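Local coordinates for protein ribonucleoside-diphosphate reductase, alpha chain (Actinobacillus ureae ATCC 25976, PDB 6DQX) that probably reduces ribonucleoside diphosphates to deoxyribonucleotides, as the catalytic subunit of a class Id ribonucleotide reductase, at residues 407-419 / 513-525. Residues are numbered along the deposited sequence; the frame is centred on the assembly and turned at random.
Sequences RNTTLMSIAPTKS and QKYIDQGQSINIM. With EDO (1,2-ethanediol), chain F.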
# COMPACT_ATOMS: atom_id res chain seq x y z
N ARG A 407 36.49 7.12 -0.36
CA ARG A 407 35.62 6.00 0.01
C ARG A 407 34.11 6.32 -0.10
O ARG A 407 33.29 5.40 -0.27
CB ARG A 407 35.96 5.65 1.47
CG ARG A 407 35.21 4.50 2.12
CD ARG A 407 35.76 3.17 1.70
NE ARG A 407 35.25 2.10 2.56
CZ ARG A 407 35.14 0.83 2.19
NH1 ARG A 407 35.51 0.45 0.97
NH2 ARG A 407 34.65 -0.06 3.03
N ASN A 408 33.77 7.60 0.07
CA ASN A 408 32.39 8.08 0.28
C ASN A 408 32.05 9.20 -0.68
O ASN A 408 32.81 10.15 -0.83
CB ASN A 408 32.29 8.61 1.68
CG ASN A 408 32.85 7.64 2.69
OD1 ASN A 408 33.98 7.82 3.18
ND2 ASN A 408 32.11 6.56 2.96
N THR A 409 30.90 9.09 -1.36
CA THR A 409 30.56 10.07 -2.39
C THR A 409 30.33 11.45 -1.79
O THR A 409 30.74 12.47 -2.38
CB THR A 409 29.33 9.67 -3.23
OG1 THR A 409 28.23 9.41 -2.36
CG2 THR A 409 29.64 8.47 -4.10
N THR A 410 29.71 11.45 -0.61
CA THR A 410 29.48 12.63 0.19
C THR A 410 29.90 12.36 1.62
O THR A 410 29.87 11.22 2.09
CB THR A 410 27.98 13.04 0.18
OG1 THR A 410 27.20 12.02 0.83
CG2 THR A 410 27.52 13.27 -1.26
N LEU A 411 30.29 13.42 2.32
CA LEU A 411 30.75 13.37 3.69
C LEU A 411 29.89 14.17 4.69
O LEU A 411 29.81 13.75 5.86
CB LEU A 411 32.19 13.90 3.78
CG LEU A 411 33.31 12.92 3.39
CD1 LEU A 411 33.22 11.64 4.23
CD2 LEU A 411 33.32 12.61 1.92
N MET A 412 29.28 15.27 4.28
CA MET A 412 28.65 16.20 5.23
C MET A 412 27.24 16.63 4.92
O MET A 412 26.91 16.90 3.77
CB MET A 412 29.52 17.47 5.41
CG MET A 412 30.81 17.20 6.15
SD MET A 412 31.86 18.66 6.28
CE MET A 412 30.81 19.55 7.43
N SER A 413 26.43 16.73 5.96
CA SER A 413 25.06 17.21 5.84
C SER A 413 24.64 17.73 7.18
O SER A 413 24.99 17.14 8.22
CB SER A 413 24.12 16.05 5.41
OG SER A 413 24.06 15.05 6.40
N ILE A 414 23.81 18.77 7.20
CA ILE A 414 23.43 19.37 8.49
C ILE A 414 21.98 19.06 8.83
O ILE A 414 21.07 19.83 8.53
CB ILE A 414 23.74 20.90 8.54
CG1 ILE A 414 25.15 21.19 8.05
CG2 ILE A 414 23.46 21.46 9.93
CD1 ILE A 414 26.25 20.44 8.76
N ALA A 415 21.78 17.91 9.44
CA ALA A 415 20.47 17.48 9.91
C ALA A 415 19.97 18.24 11.15
O ALA A 415 20.75 18.84 11.89
CB ALA A 415 20.51 15.99 10.20
N PRO A 416 18.65 18.16 11.43
CA PRO A 416 18.13 18.69 12.69
C PRO A 416 18.64 17.81 13.83
O PRO A 416 18.93 16.63 13.63
CB PRO A 416 16.60 18.53 12.53
CG PRO A 416 16.38 18.26 11.08
CD PRO A 416 17.58 17.50 10.65
N THR A 417 18.81 18.37 15.01
CA THR A 417 19.41 17.58 16.12
C THR A 417 18.68 17.83 17.45
O THR A 417 19.31 17.86 18.49
CB THR A 417 20.92 17.87 16.32
OG1 THR A 417 21.09 19.21 16.77
CG2 THR A 417 21.73 17.66 15.07
N LYS A 418 17.35 17.98 17.43
CA LYS A 418 16.65 18.42 18.65
C LYS A 418 16.87 17.44 19.82
O LYS A 418 17.29 17.85 20.90
CB LYS A 418 15.16 18.66 18.39
CG LYS A 418 14.86 19.77 17.39
CD LYS A 418 15.18 21.17 17.89
CE LYS A 418 15.23 22.20 16.76
NZ LYS A 418 13.92 22.54 16.14
N SER A 419 16.64 16.15 19.60
CA SER A 419 16.85 15.16 20.66
C SER A 419 18.33 14.94 20.94
O SER A 419 18.74 14.80 22.10
CB SER A 419 16.16 13.84 20.32
OG SER A 419 14.77 14.07 20.15
N GLN A 513 27.54 26.73 2.90
CA GLN A 513 27.17 25.75 1.88
C GLN A 513 28.31 25.35 0.98
O GLN A 513 28.36 24.19 0.57
CB GLN A 513 25.98 26.20 1.06
CG GLN A 513 25.36 25.13 0.15
CD GLN A 513 24.94 23.88 0.92
OE1 GLN A 513 23.99 23.91 1.69
NE2 GLN A 513 25.67 22.78 0.72
N LYS A 514 29.26 26.25 0.70
CA LYS A 514 30.39 25.88 -0.15
C LYS A 514 31.26 24.78 0.44
O LYS A 514 31.99 24.10 -0.31
CB LYS A 514 31.25 27.10 -0.54
CG LYS A 514 32.11 27.66 0.58
CD LYS A 514 32.88 28.89 0.11
CE LYS A 514 31.99 30.11 0.02
NZ LYS A 514 31.52 30.60 1.35
N TYR A 515 31.20 24.60 1.76
CA TYR A 515 31.97 23.56 2.44
C TYR A 515 31.21 22.27 2.74
O TYR A 515 31.76 21.38 3.39
CB TYR A 515 32.44 24.11 3.78
CG TYR A 515 33.27 25.35 3.63
CD1 TYR A 515 34.46 25.30 2.95
CD2 TYR A 515 32.85 26.57 4.16
CE1 TYR A 515 35.25 26.44 2.78
CE2 TYR A 515 33.63 27.72 3.98
CZ TYR A 515 34.83 27.63 3.33
OH TYR A 515 35.62 28.76 3.15
N ILE A 516 29.97 22.17 2.26
CA ILE A 516 29.07 21.05 2.62
C ILE A 516 28.61 20.41 1.32
O ILE A 516 27.95 21.05 0.48
CB ILE A 516 27.85 21.56 3.43
CG1 ILE A 516 28.29 22.11 4.79
CG2 ILE A 516 26.82 20.43 3.64
CD1 ILE A 516 27.24 22.97 5.48
N ASP A 517 28.99 19.16 1.12
CA ASP A 517 28.66 18.49 -0.13
C ASP A 517 27.18 18.02 -0.26
O ASP A 517 26.71 17.85 -1.38
CB ASP A 517 29.70 17.39 -0.50
CG ASP A 517 29.94 16.38 0.60
OD1 ASP A 517 29.18 16.36 1.60
OD2 ASP A 517 30.90 15.56 0.47
N GLN A 518 26.48 17.83 0.85
CA GLN A 518 25.03 17.66 0.82
C GLN A 518 24.38 18.99 1.18
O GLN A 518 24.75 20.05 0.61
CB GLN A 518 24.59 16.49 1.70
CG GLN A 518 25.23 15.13 1.37
CD GLN A 518 24.36 13.98 1.84
OE1 GLN A 518 23.21 13.84 1.41
NE2 GLN A 518 24.87 13.18 2.76
N GLY A 519 23.39 18.97 2.06
CA GLY A 519 22.61 20.17 2.36
C GLY A 519 22.47 20.47 3.81
O GLY A 519 23.23 19.95 4.68
N GLN A 520 21.49 21.33 4.11
CA GLN A 520 21.30 21.81 5.44
C GLN A 520 19.81 21.99 5.74
O GLN A 520 19.11 22.59 4.95
CB GLN A 520 21.97 23.20 5.63
CG GLN A 520 23.43 23.28 5.27
CD GLN A 520 23.90 24.72 5.38
OE1 GLN A 520 23.84 25.31 6.48
NE2 GLN A 520 24.29 25.32 4.26
N SER A 521 19.35 21.45 6.87
CA SER A 521 17.95 21.65 7.31
C SER A 521 17.83 23.00 7.96
O SER A 521 18.28 23.18 9.09
CB SER A 521 17.52 20.56 8.31
OG SER A 521 17.80 19.31 7.75
N ILE A 522 17.24 23.93 7.25
CA ILE A 522 17.17 25.30 7.67
C ILE A 522 15.72 25.69 7.91
O ILE A 522 14.93 25.82 6.96
CB ILE A 522 17.85 26.23 6.65
CG1 ILE A 522 19.33 25.85 6.52
CG2 ILE A 522 17.60 27.70 7.01
CD1 ILE A 522 20.21 26.13 7.75
N ASN A 523 15.44 25.90 9.18
CA ASN A 523 14.17 26.48 9.65
C ASN A 523 14.29 27.99 9.77
O ASN A 523 15.37 28.52 10.00
CB ASN A 523 13.79 25.90 11.02
CG ASN A 523 13.47 24.41 10.96
OD1 ASN A 523 12.80 23.97 10.04
ND2 ASN A 523 13.93 23.65 11.96
N ILE A 524 13.16 28.69 9.63
CA ILE A 524 13.11 30.12 9.93
C ILE A 524 11.88 30.34 10.81
O ILE A 524 10.98 29.49 10.87
CB ILE A 524 13.05 31.02 8.68
CG1 ILE A 524 11.82 30.74 7.82
CG2 ILE A 524 14.31 30.86 7.82
CD1 ILE A 524 11.60 31.77 6.74
N MET A 525 11.86 31.48 11.49
CA MET A 525 10.79 31.84 12.39
C MET A 525 10.35 33.24 12.04
O MET A 525 11.16 34.17 12.03
CB MET A 525 11.26 31.75 13.83
CG MET A 525 10.11 31.77 14.83
SD MET A 525 10.68 31.52 16.51
CE MET A 525 10.74 29.73 16.65
C1 EDO F . 35.11 -1.39 7.36
O1 EDO F . 33.75 -1.72 7.68
C2 EDO F . 35.25 0.05 6.90
O2 EDO F . 34.26 0.37 5.93
O HOH W 1 31.65 15.08 -1.96
O HOH W 2 13.74 20.76 13.43
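The carboxylate of Asp-517 receives two successive backbone amides: Leu-411 N gives its main bond to OD2 (2.9 Å), with a weak second share to OD1, and Met-412 N meets the syn lone pair of OD1 at 164°. Here, within the barrel domain of the reductase, residues 411-415 run beside 516-521 in the same direction, as a short parallel pairing with a single beta bridge between Ile-414 and Gln-520. The Asp-517 chi1 of 54° wedges CG between its own backbone N and carbonyl carbon and brings both oxygens up to the backbone N-H groups of Leu-411 and Met-412. A water that donates to OD2 and to Thr-409 O extends this grip, so that the carboxylate is held by two amides and a water; such donors would be expected to stabilise its negative charge. Farther along, Gln-518 N lies nearly in line with the C=O of Met-412, although its N-H is bent away from the oxygen, whereas Gly-519 O accepts Ile-414 N at 2.8 Å and Ile-414 O takes Ser-521 N in a nearly linear bond of 178°. Leu-411 and Ser-413 also bond through their backbones to Leu-348 of strand 347-351, so that 411-413 lie between that strand and 516-519.

Apolar branches pack beside these bonds. Ile-414 CG1 meets the Ile-516 CD1 tip 3.8 Å away, the two side chains crossing at about a right angle, and lies alongside the aliphatic CG of Gln-520. Beyond CG, the Gln-520 amide donates from NE2 to Gln-513 OE1, approaching well above that carbonyl plane. At the far end Pro-416 lays CG and CD against the side chain of Ser-521, whose hydroxyl is hydrogen-bonded to Cys-275 O, with Pro-416 CD 3.4 Å from Ser-521 OG.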